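Bpsl1147 (PDB 5A4N) probably binds DNA, as a small dimeric protein of the PC4 transcriptional coactivator family whose subunit is an antiparallel sheet followed by one helix. Local coordinates at residues 7-12 against 20-25; 13-18 against 36-41. All coordinates share one frame; numbering follows the deposited sequence.

Contact 1. Residues 7-12 against 20-25; sequences GKTIAD and RIRISH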
ATOM      1  N   GLY A   7      -8.713  -3.905  13.162  1.00 81.08           N
ATOM      2  CA  GLY A   7      -8.111  -2.565  13.164  1.00 70.22           C
ATOM      3  C   GLY A   7      -9.117  -1.440  13.018  1.00 65.41           C
ATOM      4  O   GLY A   7     -10.202  -1.625  12.476  1.00 66.25           O
ATOM      5  N   LYS A   8      -8.730  -0.269  13.515  1.00 56.72           N
ATOM      6  CA  LYS A   8      -9.510   0.966  13.427  1.00 52.11           C
ATOM      7  C   LYS A   8      -9.275   1.749  12.101  1.00 45.39           C
ATOM      8  O   LYS A   8      -8.155   2.155  11.810  1.00 35.85           O
ATOM      9  CB  LYS A   8      -9.118   1.832  14.609  1.00 55.60           C
ATOM     10  CG  LYS A   8      -9.495   3.297  14.517  1.00 61.41           C
ATOM     11  CD  LYS A   8      -8.702   4.069  15.570  1.00 69.78           C
ATOM     12  CE  LYS A   8      -8.422   5.515  15.168  1.00 75.61           C
ATOM     13  NZ  LYS A   8      -9.665   6.340  15.154  1.00 81.98           N
ATOM     14  N   THR A   9     -10.340   1.982  11.346  1.00 40.80           N
ATOM     15  CA  THR A   9     -10.248   2.535  10.006  1.00 40.54           C
ATOM     16  C   THR A   9      -9.968   4.043   9.997  1.00 39.42           C
ATOM     17  O   THR A   9     -10.693   4.814  10.630  1.00 41.36           O
ATOM     18  CB  THR A   9     -11.526   2.236   9.213  1.00 40.08           C
ATOM     19  OG1 THR A   9     -11.658   0.823   9.090  1.00 39.51           O
ATOM     20  CG2 THR A   9     -11.424   2.803   7.837  1.00 38.33           C
ATOM     21  N   ILE A  10      -8.904   4.447   9.305  1.00 33.99           N
ATOM     22  CA  ILE A  10      -8.540   5.868   9.207  1.00 34.79           C
ATOM     23  C   ILE A  10      -9.147   6.492   7.962  1.00 34.63           C
ATOM     24  O   ILE A  10      -9.679   7.582   8.036  1.00 38.14           O
ATOM     25  CB  ILE A  10      -7.007   6.079   9.195  1.00 34.88           C
ATOM     26  CG1 ILE A  10      -6.331   5.467  10.430  1.00 37.82           C
ATOM     27  CG2 ILE A  10      -6.623   7.557   9.019  1.00 34.96           C
ATOM     28  CD1 ILE A  10      -6.804   6.047  11.751  1.00 43.05           C
ATOM     29  N   ALA A  11      -9.011   5.827   6.819  1.00 32.28           N
ATOM     30  CA  ALA A  11      -9.554   6.287   5.558  1.00 34.11           C
ATOM     31  C   ALA A  11      -9.975   5.086   4.730  1.00 34.68           C
ATOM     32  O   ALA A  11      -9.304   4.055   4.749  1.00 32.68           O
ATOM     33  CB  ALA A  11      -8.486   7.071   4.807  1.00 33.88           C
ATOM     34  N   ASP A  12     -11.081   5.237   4.005  1.00 36.20           N
ATOM     35  CA  ASP A  12     -11.574   4.244   3.070  1.00 38.82           C
ATOM     36  C   ASP A  12     -11.637   4.903   1.698  1.00 38.42           C
ATOM     37  O   ASP A  12     -12.467   5.758   1.488  1.00 43.29           O
ATOM     38  CB  ASP A  12     -12.994   3.829   3.484  1.00 47.21           C
ATOM     39  CG  ASP A  12     -13.152   2.344   3.633  1.00 53.32           C
ATOM     40  OD1 ASP A  12     -12.130   1.607   3.689  1.00 59.76           O
ATOM     41  OD2 ASP A  12     -14.313   1.899   3.705  1.00 61.30           O
ATOM     42  N   ARG A  20     -12.335  -1.186  -2.324  1.00 36.71           N
ATOM     43  CA  ARG A  20     -11.802  -0.009  -1.628  1.00 35.36           C
ATOM     44  C   ARG A  20     -10.400  -0.271  -1.147  1.00 32.79           C
ATOM     45  O   ARG A  20     -10.023  -1.417  -0.880  1.00 32.14           O
ATOM     46  CB  ARG A  20     -12.615   0.305  -0.388  1.00 37.09           C
ATOM     47  CG  ARG A  20     -14.063   0.487  -0.646  1.00 43.80           C
ATOM     48  CD  ARG A  20     -14.753   0.628   0.663  1.00 49.32           C
ATOM     49  NE  ARG A  20     -16.004   1.321   0.483  1.00 54.46           N
ATOM     50  CZ  ARG A  20     -16.983   1.294   1.378  1.00 62.22           C
ATOM     51  NH1 ARG A  20     -16.851   0.616   2.523  1.00 63.88           N
ATOM     52  NH2 ARG A  20     -18.106   1.953   1.127  1.00 67.20           N
ATOM     53  N   ILE A  21      -9.635   0.798  -0.979  1.00 31.37           N
ATOM     54  CA  ILE A  21      -8.395   0.697  -0.267  1.00 29.52           C
ATOM     55  C   ILE A  21      -8.672   1.221   1.106  1.00 29.43           C
ATOM     56  O   ILE A  21      -9.073   2.359   1.261  1.00 30.70           O
ATOM     57  CB  ILE A  21      -7.308   1.517  -0.935  1.00 31.45           C
ATOM     58  CG1 ILE A  21      -7.101   0.967  -2.332  1.00 34.07           C
ATOM     59  CG2 ILE A  21      -6.008   1.412  -0.153  1.00 29.43           C
ATOM     60  CD1 ILE A  21      -6.520   2.003  -3.267  1.00 37.10           C
ATOM     61  N   ARG A  22      -8.474   0.381   2.104  1.00 28.44           N
ATOM     62  CA  ARG A  22      -8.682   0.752   3.476  1.00 29.98           C
ATOM     63  C   ARG A  22      -7.340   0.982   4.164  1.00 28.01           C
ATOM     64  O   ARG A  22      -6.444   0.136   4.093  1.00 28.73           O
ATOM     65  CB  ARG A  22      -9.436  -0.377   4.153  1.00 33.72           C
ATOM     66  CG  ARG A  22      -9.771  -0.152   5.623  1.00 36.99           C
ATOM     67  CD  ARG A  22     -10.976  -1.026   6.007  1.00 40.97           C
ATOM     68  NE  ARG A  22     -12.209  -0.644   5.286  1.00 42.27           N
ATOM     69  CZ  ARG A  22     -13.333  -1.377   5.250  1.00 46.33           C
ATOM     70  NH1 ARG A  22     -13.383  -2.549   5.891  1.00 45.57           N
ATOM     71  NH2 ARG A  22     -14.403  -0.951   4.578  1.00 46.82           N
ATOM     72  N   ILE A  23      -7.204   2.151   4.784  1.00 26.49           N
ATOM     73  CA  ILE A  23      -6.054   2.489   5.605  1.00 25.27           C
ATOM     74  C   ILE A  23      -6.510   2.437   7.032  1.00 26.78           C
ATOM     75  O   ILE A  23      -7.416   3.172   7.419  1.00 26.31           O
ATOM     76  CB  ILE A  23      -5.523   3.890   5.279  1.00 25.37           C
ATOM     77  CG1 ILE A  23      -5.106   3.915   3.821  1.00 25.38           C
ATOM     78  CG2 ILE A  23      -4.342   4.226   6.194  1.00 25.54           C
ATOM     79  CD1 ILE A  23      -4.882   5.253   3.274  1.00 26.09           C
ATOM     80  N   SER A  24      -5.906   1.555   7.814  1.00 28.07           N
ATOM     81  CA  SER A  24      -6.306   1.369   9.206  1.00 30.54           C
ATOM     82  C   SER A  24      -5.101   1.328  10.171  1.00 30.63           C
ATOM     83  O   SER A  24      -3.964   1.146   9.745  1.00 29.86           O
ATOM     84  CB  SER A  24      -7.126   0.069   9.283  1.00 32.57           C
ATOM     85  OG  SER A  24      -6.266  -0.995   8.990  1.00 36.92           O
ATOM     86  N   HIS A  25      -5.332   1.600  11.451  1.00 32.31           N
ATOM     87  CA  HIS A  25      -4.362   1.278  12.489  1.00 33.27           C
ATOM     88  C   HIS A  25      -4.674  -0.107  12.976  1.00 34.70           C
ATOM     89  O   HIS A  25      -5.809  -0.367  13.360  1.00 35.10           O
ATOM     90  CB  HIS A  25      -4.497   2.152  13.704  1.00 35.07           C
ATOM     91  CG  HIS A  25      -3.953   3.518  13.528  1.00 34.72           C
ATOM     92  ND1 HIS A  25      -4.604   4.632  13.992  1.00 37.02           N
ATOM     93  CD2 HIS A  25      -2.810   3.961  12.956  1.00 35.78           C
ATOM     94  CE1 HIS A  25      -3.889   5.710  13.718  1.00 34.69           C
ATOM     95  NE2 HIS A  25      -2.800   5.331  13.084  1.00 34.50           N
TER
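A classic beta bulge marks the pairing of 7-12 with 20-25, where Ile10 and Ala11 together face Ile23. Ile23 O accepts from both backbone nitrogens, at 2.7 Å from Ile10 N and 3.2 Å from Ala11 N, while Ile23 N returns a nearly straight bond to Ala11 O. The extra residue shifts the register by one: before it Lys8 and His25 form a hydrogen-bonded pair and Thr9 faces Ser24, and after it Asp12 stands opposite Arg22 as a non-hydrogen-bonded pair.

The chain turns a corner at Ile10, whose side chain packs against the imidazole of His25. Ile10 CG1 lies over one ring face, offset toward the rim, in a CH-pi contact 4.2 Å from the centroid, and Ile10 CD1 approaches His25 ND1 to 3.4 Å. Lys8 CE comes to the edge of the same ring. His25 NE2 bonds Ala71 O of the second subunit, which holds the ring from its far end.

These strands are the first hairpin of the four-stranded antiparallel sheet that, with a C-terminal helix, makes up the PC4-like subunit. On the face carrying Thr9, Asp12 and Arg22, the Arg22 chain leaves with CG anti to the backbone N (chi1 -179°) and bends at chi3, bringing its guanidinium side-on to Asp12. In this salt bridge Arg22 NE meets Asp12 OD1 at 2.8 Å, and Arg22 NH2 takes the syn lone pair of Asp12 OD2 at 3.0 Å; the carboxylate and guanidinium planes are 31° apart. A second salt bridge, Arg20 NH1 to Asp12 OD2 at 3.1 Å, with planes 58° apart, completes a network of Asp12, Arg20 and Arg22. Two positive charges on one carboxylate would be expected to stabilise its ionised form; Arg20 has Gln14 as a further partner.

Contact 2. Residues 13-18 against 36-41; sequences VQKSAT and VRLVVV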
ATOM      1  N   VAL A  13     -10.746   4.534   0.788  1.00 35.15           N
ATOM      2  CA  VAL A  13     -10.669   5.151  -0.535  1.00 35.38           C
ATOM      3  C   VAL A  13     -11.390   4.238  -1.533  1.00 36.56           C
ATOM      4  O   VAL A  13     -10.939   3.127  -1.789  1.00 36.51           O
ATOM      5  CB  VAL A  13      -9.212   5.300  -0.944  1.00 32.54           C
ATOM      6  CG1 VAL A  13      -9.086   5.890  -2.358  1.00 32.61           C
ATOM      7  CG2 VAL A  13      -8.454   6.104   0.116  1.00 30.95           C
ATOM      8  N   GLN A  14     -12.519   4.706  -2.054  1.00 38.32           N
ATOM      9  CA  GLN A  14     -13.364   3.936  -2.979  1.00 40.68           C
ATOM     10  C   GLN A  14     -12.652   3.837  -4.315  1.00 39.56           C
ATOM     11  O   GLN A  14     -12.351   4.840  -4.956  1.00 39.64           O
ATOM     12  CB  GLN A  14     -14.746   4.603  -3.158  1.00 46.78           C
ATOM     13  CG  GLN A  14     -15.885   3.700  -3.692  1.00 55.49           C
ATOM     14  CD  GLN A  14     -16.433   2.737  -2.625  1.00 59.84           C
ATOM     15  OE1 GLN A  14     -16.415   3.048  -1.426  1.00 66.36           O
ATOM     16  NE2 GLN A  14     -16.915   1.561  -3.049  1.00 62.51           N
ATOM     17  N   LYS A  15     -12.382   2.622  -4.730  1.00 38.49           N
ATOM     18  CA  LYS A  15     -11.793   2.326  -6.016  1.00 39.36           C
ATOM     19  C   LYS A  15     -12.896   2.140  -7.049  1.00 41.59           C
ATOM     20  O   LYS A  15     -12.831   2.628  -8.170  1.00 39.92           O
ATOM     21  CB  LYS A  15     -11.068   0.998  -5.890  1.00 40.95           C
ATOM     22  CG  LYS A  15      -9.642   1.008  -6.311  1.00 41.88           C
ATOM     23  CD  LYS A  15      -8.893  -0.159  -5.686  1.00 44.20           C
ATOM     24  CE  LYS A  15      -8.709  -1.268  -6.683  1.00 45.11           C
ATOM     25  NZ  LYS A  15      -7.596  -0.859  -7.550  1.00 49.00           N
ATOM     26  N   SER A  16     -13.919   1.404  -6.649  1.00 42.75           N
ATOM     27  CA  SER A  16     -15.037   1.105  -7.508  1.00 45.12           C
ATOM     28  C   SER A  16     -16.184   0.705  -6.615  1.00 47.25           C
ATOM     29  O   SER A  16     -16.066   0.720  -5.384  1.00 45.59           O
ATOM     30  CB  SER A  16     -14.694  -0.076  -8.413  1.00 45.74           C
ATOM     31  OG  SER A  16     -14.639  -1.274  -7.658  1.00 46.82           O
ATOM     32  N   ALA A  17     -17.273   0.277  -7.234  1.00 48.66           N
ATOM     33  CA  ALA A  17     -18.460  -0.145  -6.504  1.00 51.61           C
ATOM     34  C   ALA A  17     -18.173  -1.335  -5.612  1.00 51.66           C
ATOM     35  O   ALA A  17     -18.764  -1.477  -4.543  1.00 53.29           O
ATOM     36  CB  ALA A  17     -19.585  -0.484  -7.489  1.00 55.26           C
ATOM     37  N   THR A  18     -17.243  -2.186  -6.038  1.00 51.01           N
ATOM     38  CA  THR A  18     -16.971  -3.419  -5.323  1.00 50.33           C
ATOM     39  C   THR A  18     -15.657  -3.405  -4.538  1.00 46.90           C
ATOM     40  O   THR A  18     -15.384  -4.345  -3.856  1.00 45.88           O
ATOM     41  CB  THR A  18     -16.930  -4.604  -6.298  1.00 51.58           C
ATOM     42  OG1 THR A  18     -15.975  -4.349  -7.321  1.00 52.66           O
ATOM     43  CG2 THR A  18     -18.288  -4.810  -6.944  1.00 55.33           C
ATOM     44  N   VAL A  36      -2.483  -0.888   5.010  1.00 27.66           N
ATOM     45  CA  VAL A  36      -3.059  -0.367   3.789  1.00 27.96           C
ATOM     46  C   VAL A  36      -3.512  -1.573   2.960  1.00 27.75           C
ATOM     47  O   VAL A  36      -2.700  -2.364   2.562  1.00 27.40           O
ATOM     48  CB  VAL A  36      -2.011   0.420   3.021  1.00 28.64           C
ATOM     49  CG1 VAL A  36      -2.649   1.041   1.803  1.00 28.61           C
ATOM     50  CG2 VAL A  36      -1.395   1.479   3.931  1.00 29.16           C
ATOM     51  N   ARG A  37      -4.796  -1.725   2.711  1.00 29.49           N
ATOM     52  CA  ARG A  37      -5.291  -3.000   2.206  1.00 31.30           C
ATOM     53  C   ARG A  37      -6.454  -2.860   1.245  1.00 31.64           C
ATOM     54  O   ARG A  37      -7.344  -2.033   1.430  1.00 30.94           O
ATOM     55  CB  ARG A  37      -5.702  -3.868   3.400  1.00 32.40           C
ATOM     56  CG  ARG A  37      -5.930  -5.355   3.120  1.00 35.41           C
ATOM     57  CD  ARG A  37      -6.056  -6.126   4.434  1.00 36.85           C
ATOM     58  NE  ARG A  37      -4.795  -5.991   5.137  1.00 37.53           N
ATOM     59  CZ  ARG A  37      -3.716  -6.739   4.934  1.00 37.97           C
ATOM     60  NH1 ARG A  37      -3.733  -7.780   4.120  1.00 40.55           N
ATOM     61  NH2 ARG A  37      -2.624  -6.481   5.608  1.00 37.37           N
ATOM     62  N   LEU A  38      -6.441  -3.688   0.207  1.00 31.81           N
ATOM     63  CA  LEU A  38      -7.607  -3.867  -0.655  1.00 32.77           C
ATOM     64  C   LEU A  38      -8.737  -4.648   0.053  1.00 32.75           C
ATOM     65  O   LEU A  38      -8.530  -5.761   0.571  1.00 32.73           O
ATOM     66  CB  LEU A  38      -7.173  -4.572  -1.930  1.00 34.77           C
ATOM     67  CG  LEU A  38      -8.228  -4.819  -3.007  1.00 38.21           C
ATOM     68  CD1 LEU A  38      -8.665  -3.505  -3.635  1.00 38.86           C
ATOM     69  CD2 LEU A  38      -7.647  -5.766  -4.049  1.00 40.62           C
ATOM     70  N   VAL A  39      -9.918  -4.054   0.105  1.00 33.76           N
ATOM     71  CA  VAL A  39     -11.097  -4.711   0.636  1.00 37.52           C
ATOM     72  C   VAL A  39     -12.151  -4.794  -0.476  1.00 39.68           C
ATOM     73  O   VAL A  39     -12.307  -3.858  -1.263  1.00 39.99           O
ATOM     74  CB  VAL A  39     -11.618  -4.026   1.919  1.00 40.36           C
ATOM     75  CG1 VAL A  39     -10.467  -3.780   2.902  1.00 39.13           C
ATOM     76  CG2 VAL A  39     -12.348  -2.745   1.622  1.00 41.85           C
ATOM     77  N   VAL A  40     -12.830  -5.934  -0.595  1.00 40.43           N
ATOM     78  CA  VAL A  40     -13.691  -6.191  -1.738  1.00 42.31           C
ATOM     79  C   VAL A  40     -15.017  -6.800  -1.273  1.00 45.49           C
ATOM     80  O   VAL A  40     -15.056  -7.514  -0.276  1.00 44.77           O
ATOM     81  CB  VAL A  40     -12.994  -7.117  -2.755  1.00 43.46           C
ATOM     82  CG1 VAL A  40     -11.632  -6.566  -3.146  1.00 42.31           C
ATOM     83  CG2 VAL A  40     -12.811  -8.502  -2.197  1.00 45.86           C
ATOM     84  N   VAL A  41     -16.102  -6.532  -1.978  1.00 46.41           N
ATOM     85  CA  VAL A  41     -17.395  -7.016  -1.498  1.00 49.59           C
ATOM     86  C   VAL A  41     -17.432  -8.482  -1.827  1.00 51.14           C
ATOM     87  O   VAL A  41     -17.050  -8.842  -2.934  1.00 48.85           O
ATOM     88  CB  VAL A  41     -18.620  -6.302  -2.115  1.00 53.58           C
ATOM     89  CG1 VAL A  41     -18.456  -4.793  -2.084  1.00 51.17           C
ATOM     90  CG2 VAL A  41     -18.936  -6.792  -3.535  1.00 56.79           C
TER
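Lys15 lays the aliphatic end of its side chain across Leu38 at about a right angle, with Lys15 CE 3.8 Å from Leu38 CD1 and Lys15 CD almost as near. The lysine chain bends at chi3 and chi4; its methylenes supply the apolar contact, while Lys15 NZ has a weak hydrogen bond to Ser55 O of the second subunit. With CG anti to the backbone nitrogen (chi1 -178°), Leu38 brings CD1 nearer the lysine than the direction of its CB alone would.

At the other end of the contact the backbone takes over. Val41 N donates to Thr18 O at 3.0 Å, and Val40 CA adds a CA-H...O contact to the same oxygen at 3.3 Å. Val41 then flanks Thr18 with both methyl groups: Val41 CG1 lies 3.6 Å from Thr18 O, whereas Val41 CG2 meets Thr18 CG2 at 4.0 Å, the two side chains crossing nearly perpendicularly.

The turn leading to Thr18 is braced from within. Gln14 NE2 reaches forward to Ser16 O at 2.6 Å, and Thr18 N donates to Ser16 OG. That last bond, from a backbone nitrogen two residues on, defines an ST turn, here set in the connection of an antiparallel hairpin whose first strand is 8-14 and whose return strand, 19-28, pairs with 31-41.

The two contacts, with centres about 10 Å apart, lie on one sheet, contact 1 as a strand pairing at its edge and contact 2 where the turn meets strand 31-41. Both use strand 8-14, and strand 19-28 is the shared neighbour: contact 1 pairs it with the edge strand, whereas contact 2 joins the hairpin turn to the strand on its other side. They meet directly at Arg20, whose NE lies 2.6 Å from Gln14 OE1, a probable hydrogen bond, so the glutamine that braces the turn also holds an arginine of the salt-bridge network. A backbone hydrogen bond from Arg22 N to Arg37 O, 2.7 Å, links strand 19-28 to strand 31-41. Both contacts also touch the second subunit.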